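PDB 1Y56: sarcosine oxidase from Pyrococcus horikoshii, which binds FAD and FMN and probably oxidises L-proline as the beta subunit of an L-proline dehydrogenase. Local coordinates for residues I11-E23 and A151-G163. Sequence-based numbering, arbitrary orientation.
Sequences IGGGIVGVTIAHE and ATTAFAVKAKEYG. With FAD (flavin-adenine dinucleotide), chain I.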
loop_
_atom_site.group_PDB
_atom_site.type_symbol
_atom_site.label_atom_id
_atom_site.label_comp_id
_atom_site.label_asym_id
_atom_site.label_seq_id
_atom_site.Cartn_x
_atom_site.Cartn_y
_atom_site.Cartn_z
ATOM N N ILE B 11 42.793 17.606 -9.257
ATOM C CA ILE B 11 41.379 17.358 -9.003
ATOM C C ILE B 11 40.544 18.052 -10.071
ATOM O O ILE B 11 40.673 19.267 -10.278
ATOM C CB ILE B 11 40.935 17.792 -7.597
ATOM C CG1 ILE B 11 41.791 17.114 -6.533
ATOM C CG2 ILE B 11 39.499 17.393 -7.375
ATOM C CD1 ILE B 11 41.629 17.701 -5.149
ATOM N N GLY B 12 39.700 17.268 -10.744
ATOM C CA GLY B 12 38.884 17.756 -11.850
ATOM C C GLY B 12 39.442 17.351 -13.202
ATOM O O GLY B 12 40.607 17.598 -13.494
ATOM N N GLY B 13 38.604 16.735 -14.027
ATOM C CA GLY B 13 39.031 16.261 -15.339
ATOM C C GLY B 13 38.296 16.938 -16.480
ATOM O O GLY B 13 37.836 16.288 -17.419
ATOM N N GLY B 14 38.161 18.251 -16.386
ATOM C CA GLY B 14 37.636 19.036 -17.491
ATOM C C GLY B 14 38.795 19.536 -18.322
ATOM O O GLY B 14 39.958 19.149 -18.087
ATOM N N ILE B 15 38.495 20.408 -19.284
ATOM C CA ILE B 15 39.524 20.906 -20.182
ATOM C C ILE B 15 40.746 21.379 -19.385
ATOM O O ILE B 15 41.871 21.020 -19.709
ATOM C CB ILE B 15 38.982 21.983 -21.180
ATOM C CG1 ILE B 15 40.002 22.304 -22.288
ATOM C CG2 ILE B 15 38.536 23.244 -20.450
ATOM C CD1 ILE B 15 40.578 21.086 -23.011
ATOM N N VAL B 16 40.518 22.130 -18.313
ATOM C CA VAL B 16 41.626 22.665 -17.528
ATOM C C VAL B 16 42.409 21.567 -16.803
ATOM O O VAL B 16 43.639 21.489 -16.906
ATOM C CB VAL B 16 41.157 23.770 -16.570
ATOM C CG1 VAL B 16 42.312 24.284 -15.733
ATOM C CG2 VAL B 16 40.558 24.897 -17.380
ATOM N N GLY B 17 41.684 20.711 -16.092
ATOM C CA GLY B 17 42.301 19.621 -15.353
ATOM C C GLY B 17 43.158 18.737 -16.236
ATOM O O GLY B 17 44.306 18.468 -15.887
ATOM N N VAL B 18 42.614 18.297 -17.379
ATOM C CA VAL B 18 43.325 17.327 -18.234
ATOM C C VAL B 18 44.487 17.988 -18.973
ATOM O O VAL B 18 45.521 17.354 -19.220
ATOM C CB VAL B 18 42.401 16.516 -19.216
ATOM C CG1 VAL B 18 41.032 16.339 -18.635
ATOM C CG2 VAL B 18 42.304 17.161 -20.582
ATOM N N THR B 19 44.317 19.269 -19.285
ATOM C CA THR B 19 45.308 20.011 -20.030
ATOM C C THR B 19 46.549 20.232 -19.168
ATOM O O THR B 19 47.662 20.239 -19.670
ATOM C CB THR B 19 44.708 21.325 -20.564
ATOM O OG1 THR B 19 45.389 21.716 -21.755
ATOM C CG2 THR B 19 44.773 22.450 -19.531
ATOM N N ILE B 20 46.331 20.395 -17.865
ATOM C CA ILE B 20 47.397 20.517 -16.876
ATOM C C ILE B 20 48.123 19.181 -16.711
ATOM O O ILE B 20 49.345 19.111 -16.796
ATOM C CB ILE B 20 46.838 21.001 -15.502
ATOM C CG1 ILE B 20 46.433 22.482 -15.576
ATOM C CG2 ILE B 20 47.845 20.761 -14.377
ATOM C CD1 ILE B 20 45.587 22.982 -14.393
ATOM N N ALA B 21 47.358 18.121 -16.474
ATOM C CA ALA B 21 47.921 16.783 -16.392
ATOM C C ALA B 21 48.776 16.547 -17.616
ATOM O O ALA B 21 49.924 16.128 -17.504
ATOM C CB ALA B 21 46.826 15.756 -16.322
ATOM N N HIS B 22 48.208 16.863 -18.778
ATOM C CA HIS B 22 48.862 16.653 -20.063
ATOM C C HIS B 22 50.264 17.264 -20.140
ATOM O O HIS B 22 51.201 16.604 -20.578
ATOM C CB HIS B 22 47.983 17.165 -21.204
ATOM C CG HIS B 22 48.728 17.376 -22.479
ATOM N ND1 HIS B 22 49.273 16.336 -23.199
ATOM C CD2 HIS B 22 49.038 18.507 -23.153
ATOM C CE1 HIS B 22 49.880 16.816 -24.268
ATOM N NE2 HIS B 22 49.755 18.130 -24.263
ATOM N N GLU B 23 50.404 18.515 -19.712
ATOM C CA GLU B 23 51.717 19.153 -19.681
ATOM C C GLU B 23 52.660 18.485 -18.684
ATOM O O GLU B 23 53.816 18.242 -18.994
ATOM C CB GLU B 23 51.617 20.649 -19.382
ATOM C CG GLU B 23 51.026 21.490 -20.496
ATOM C CD GLU B 23 51.897 21.579 -21.755
ATOM O OE1 GLU B 23 52.972 20.937 -21.830
ATOM O OE2 GLU B 23 51.477 22.308 -22.686
ATOM N N ALA B 151 38.322 18.166 -28.124
ATOM C CA ALA B 151 39.649 18.609 -27.700
ATOM C C ALA B 151 40.088 18.053 -26.340
ATOM O O ALA B 151 41.259 17.745 -26.132
ATOM C CB ALA B 151 39.715 20.117 -27.698
ATOM N N THR B 152 39.148 17.932 -25.411
ATOM C CA THR B 152 39.460 17.424 -24.083
ATOM C C THR B 152 39.811 15.940 -24.154
ATOM O O THR B 152 40.815 15.516 -23.590
ATOM C CB THR B 152 38.307 17.690 -23.089
ATOM O OG1 THR B 152 38.004 19.086 -23.085
ATOM C CG2 THR B 152 38.704 17.287 -21.691
ATOM N N THR B 153 38.987 15.166 -24.861
ATOM C CA THR B 153 39.193 13.725 -25.009
ATOM C C THR B 153 40.546 13.431 -25.654
ATOM O O THR B 153 41.230 12.474 -25.268
ATOM C CB THR B 153 38.057 13.085 -25.827
ATOM O OG1 THR B 153 36.810 13.347 -25.177
ATOM C CG2 THR B 153 38.238 11.591 -25.930
ATOM N N ALA B 154 40.923 14.276 -26.618
ATOM C CA ALA B 154 42.201 14.184 -27.318
ATOM C C ALA B 154 43.367 14.377 -26.347
ATOM O O ALA B 154 44.180 13.463 -26.152
ATOM C CB ALA B 154 42.254 15.183 -28.464
ATOM N N PHE B 155 43.425 15.543 -25.710
ATOM C CA PHE B 155 44.414 15.797 -24.660
ATOM C C PHE B 155 44.404 14.694 -23.620
ATOM O O PHE B 155 45.436 14.324 -23.108
ATOM C CB PHE B 155 44.147 17.128 -23.959
ATOM C CG PHE B 155 44.604 18.331 -24.724
ATOM C CD1 PHE B 155 45.954 18.560 -24.941
ATOM C CD2 PHE B 155 43.679 19.258 -25.189
ATOM C CE1 PHE B 155 46.380 19.688 -25.639
ATOM C CE2 PHE B 155 44.080 20.395 -25.887
ATOM C CZ PHE B 155 45.439 20.611 -26.117
ATOM N N ALA B 156 43.225 14.179 -23.307
ATOM C CA ALA B 156 43.084 13.105 -22.343
ATOM C C ALA B 156 43.861 11.842 -22.753
ATOM O O ALA B 156 44.697 11.368 -21.975
ATOM C CB ALA B 156 41.607 12.795 -22.107
ATOM N N VAL B 157 43.613 11.321 -23.965
ATOM C CA VAL B 157 44.242 10.052 -24.392
ATOM C C VAL B 157 45.749 10.185 -24.557
ATOM O O VAL B 157 46.472 9.205 -24.380
ATOM C CB VAL B 157 43.609 9.390 -25.679
ATOM C CG1 VAL B 157 42.080 9.447 -25.657
ATOM C CG2 VAL B 157 44.159 9.995 -26.959
ATOM N N LYS B 158 46.212 11.390 -24.894
ATOM C CA LYS B 158 47.647 11.680 -24.951
ATOM C C LYS B 158 48.288 11.734 -23.559
ATOM O O LYS B 158 49.384 11.206 -23.345
ATOM C CB LYS B 158 47.922 12.968 -25.724
ATOM C CG LYS B 158 48.036 12.763 -27.234
ATOM C CD LYS B 158 49.323 11.997 -27.615
ATOM C CE LYS B 158 49.419 11.722 -29.127
ATOM N NZ LYS B 158 48.253 10.946 -29.652
ATOM N N ALA B 159 47.589 12.357 -22.614
ATOM C CA ALA B 159 48.063 12.432 -21.243
ATOM C C ALA B 159 48.263 11.026 -20.690
ATOM O O ALA B 159 49.243 10.772 -19.983
ATOM C CB ALA B 159 47.092 13.224 -20.385
ATOM N N LYS B 160 47.341 10.123 -21.029
ATOM C CA LYS B 160 47.444 8.721 -20.623
ATOM C C LYS B 160 48.630 8.061 -21.317
ATOM O O LYS B 160 49.453 7.404 -20.671
ATOM C CB LYS B 160 46.153 7.955 -20.929
ATOM C CG LYS B 160 45.105 8.020 -19.823
ATOM C CD LYS B 160 44.305 6.716 -19.704
ATOM C CE LYS B 160 42.997 6.780 -20.487
ATOM N NZ LYS B 160 42.094 5.638 -20.164
ATOM N N GLU B 161 48.715 8.262 -22.632
ATOM C CA GLU B 161 49.842 7.800 -23.426
ATOM C C GLU B 161 51.173 8.220 -22.825
ATOM O O GLU B 161 52.077 7.403 -22.698
ATOM C CB GLU B 161 49.721 8.298 -24.861
ATOM C CG GLU B 161 48.827 7.423 -25.721
ATOM C CD GLU B 161 48.757 7.882 -27.170
ATOM O OE1 GLU B 161 47.901 7.343 -27.910
ATOM O OE2 GLU B 161 49.550 8.773 -27.574
ATOM N N TYR B 162 51.276 9.488 -22.442
ATOM C CA TYR B 162 52.446 9.997 -21.731
ATOM C C TYR B 162 52.541 9.518 -20.286
ATOM O O TYR B 162 53.474 9.904 -19.588
ATOM C CB TYR B 162 52.442 11.520 -21.690
ATOM C CG TYR B 162 52.815 12.227 -22.961
ATOM C CD1 TYR B 162 54.122 12.201 -23.442
ATOM C CD2 TYR B 162 51.864 12.969 -23.659
ATOM C CE1 TYR B 162 54.467 12.880 -24.610
ATOM C CE2 TYR B 162 52.191 13.646 -24.829
ATOM C CZ TYR B 162 53.491 13.601 -25.297
ATOM O OH TYR B 162 53.810 14.287 -26.445
ATOM N N GLY B 163 51.569 8.733 -19.817
ATOM C CA GLY B 163 51.688 8.089 -18.507
ATOM C C GLY B 163 50.872 8.640 -17.349
ATOM O O GLY B 163 51.028 8.202 -16.200
HETATM P PA FAD I . 34.992 22.004 -15.636
HETATM O O1A FAD I . 33.706 22.209 -14.893
HETATM O O2A FAD I . 34.927 21.673 -17.104
HETATM O O5B FAD I . 35.867 20.916 -14.846
HETATM C C5B FAD I . 35.786 20.789 -13.436
HETATM C C4B FAD I . 35.597 19.313 -13.145
HETATM O O4B FAD I . 35.861 19.071 -11.768
HETATM C C3B FAD I . 34.174 18.829 -13.415
HETATM O O3B FAD I . 34.183 17.874 -14.490
HETATM C C2B FAD I . 33.727 18.208 -12.103
HETATM O O2B FAD I . 33.137 16.925 -12.236
HETATM C C1B FAD I . 35.016 18.011 -11.352
HETATM N N9A FAD I . 34.801 17.992 -9.889
HETATM C C8A FAD I . 34.075 18.848 -9.145
HETATM N N7A FAD I . 34.130 18.441 -7.855
HETATM C C5A FAD I . 34.892 17.330 -7.806
HETATM C C6A FAD I . 35.311 16.488 -6.781
HETATM N N6A FAD I . 34.940 16.726 -5.498
HETATM N N1A FAD I . 36.094 15.432 -7.075
HETATM C C2A FAD I . 36.479 15.176 -8.343
HETATM N N3A FAD I . 36.094 15.970 -9.355
HETATM C C4A FAD I . 35.309 17.052 -9.098
HETATM N N1 FAD I . 34.914 29.121 -22.418
HETATM C C2 FAD I . 35.612 29.495 -23.507
HETATM O O2 FAD I . 36.846 29.621 -23.409
HETATM N N3 FAD I . 35.025 29.737 -24.695
HETATM C C4 FAD I . 33.696 29.614 -24.876
HETATM O O4 FAD I . 33.170 29.835 -25.993
HETATM C C4X FAD I . 32.900 29.245 -23.798
HETATM N N5 FAD I . 31.554 29.104 -23.895
HETATM C C5X FAD I . 30.819 28.729 -22.815
HETATM C C6 FAD I . 29.433 28.592 -22.957
HETATM C C7 FAD I . 28.645 28.200 -21.870
HETATM C C7M FAD I . 27.149 28.059 -22.040
HETATM C C8 FAD I . 29.259 27.950 -20.634
HETATM C C8M FAD I . 28.478 27.536 -19.449
HETATM C C9 FAD I . 30.639 28.087 -20.489
HETATM C C9A FAD I . 31.433 28.470 -21.570
HETATM N N10 FAD I . 32.767 28.594 -21.402
HETATM C C10 FAD I . 33.576 28.987 -22.495
HETATM C "C1'" FAD I . 33.366 28.346 -20.095
HETATM C "C2'" FAD I . 34.139 27.054 -20.095
HETATM O "O2'" FAD I . 33.196 25.996 -20.206
HETATM C "C3'" FAD I . 34.851 26.929 -18.768
HETATM O "O3'" FAD I . 35.663 28.091 -18.551
HETATM C "C4'" FAD I . 35.718 25.684 -18.766
HETATM O "O4'" FAD I . 34.937 24.503 -19.022
HETATM C "C5'" FAD I . 36.427 25.530 -17.434
HETATM O "O5'" FAD I . 37.013 24.236 -17.471
HETATM P P FAD I . 37.373 23.526 -16.099
HETATM O O1P FAD I . 38.055 24.553 -15.234
HETATM O O2P FAD I . 38.040 22.226 -16.450
HETATM O O3P FAD I . 35.901 23.318 -15.475
#
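The helices 15-23 and 151-161 run roughly parallel, their axes 8.7 Å apart at closest and 33° from each other, with CA atoms pairing from Ile-15 and Thr-152 at one end to His-22 and Ala-159 at the other. Helix 15-23 is the first helix of a Rossmann-type dinucleotide fold. Its glycines Gly-12, Gly-14 and Gly-17 fit the GxGxxG pattern, and Val-16 N donates a hydrogen bond to FAD O2P (3.1 Å). Nearest the FAD, Ile-15 crosses Thr-152 with CG1 anti to its backbone N (chi1 -169°), and the bend at chi2 turns CD1 onto Thr-152, while CG2 lies toward the ribityl oxygens. The Thr-152 hydroxyl is hydrogen-bonded to Pro-148 O, within its own helix, and Ile-15 CD1 packs against the hydroxyl oxygen as an apolar contact. One turn on, Val-18 CG2 lies 3.8 Å from Thr-152 CG2 and the same distance from Phe-155 CB. At the far end the backbones draw closer: Ala-159 CB sits 3.9 Å from His-22 CA, a spacing that the small methyl permits. Phe-155 CD1 lies over one face of the His-22 ring, 3.6 Å from His-22 CD2, with the planes at 57°, an oblique pair that is neither a stack nor edge-to-face. Tyr-74 from helix 58-78 meets both rings edge-to-face, extending this aromatic cluster. With an alanine in place of His-22, the face that Phe-155 CD1 rests on is lost, and a gap would probably open between Phe-155 and Tyr-162. The cluster ends at the surface, where Tyr-162 CE2 approaches His-22 CE1 at 4.0 Å.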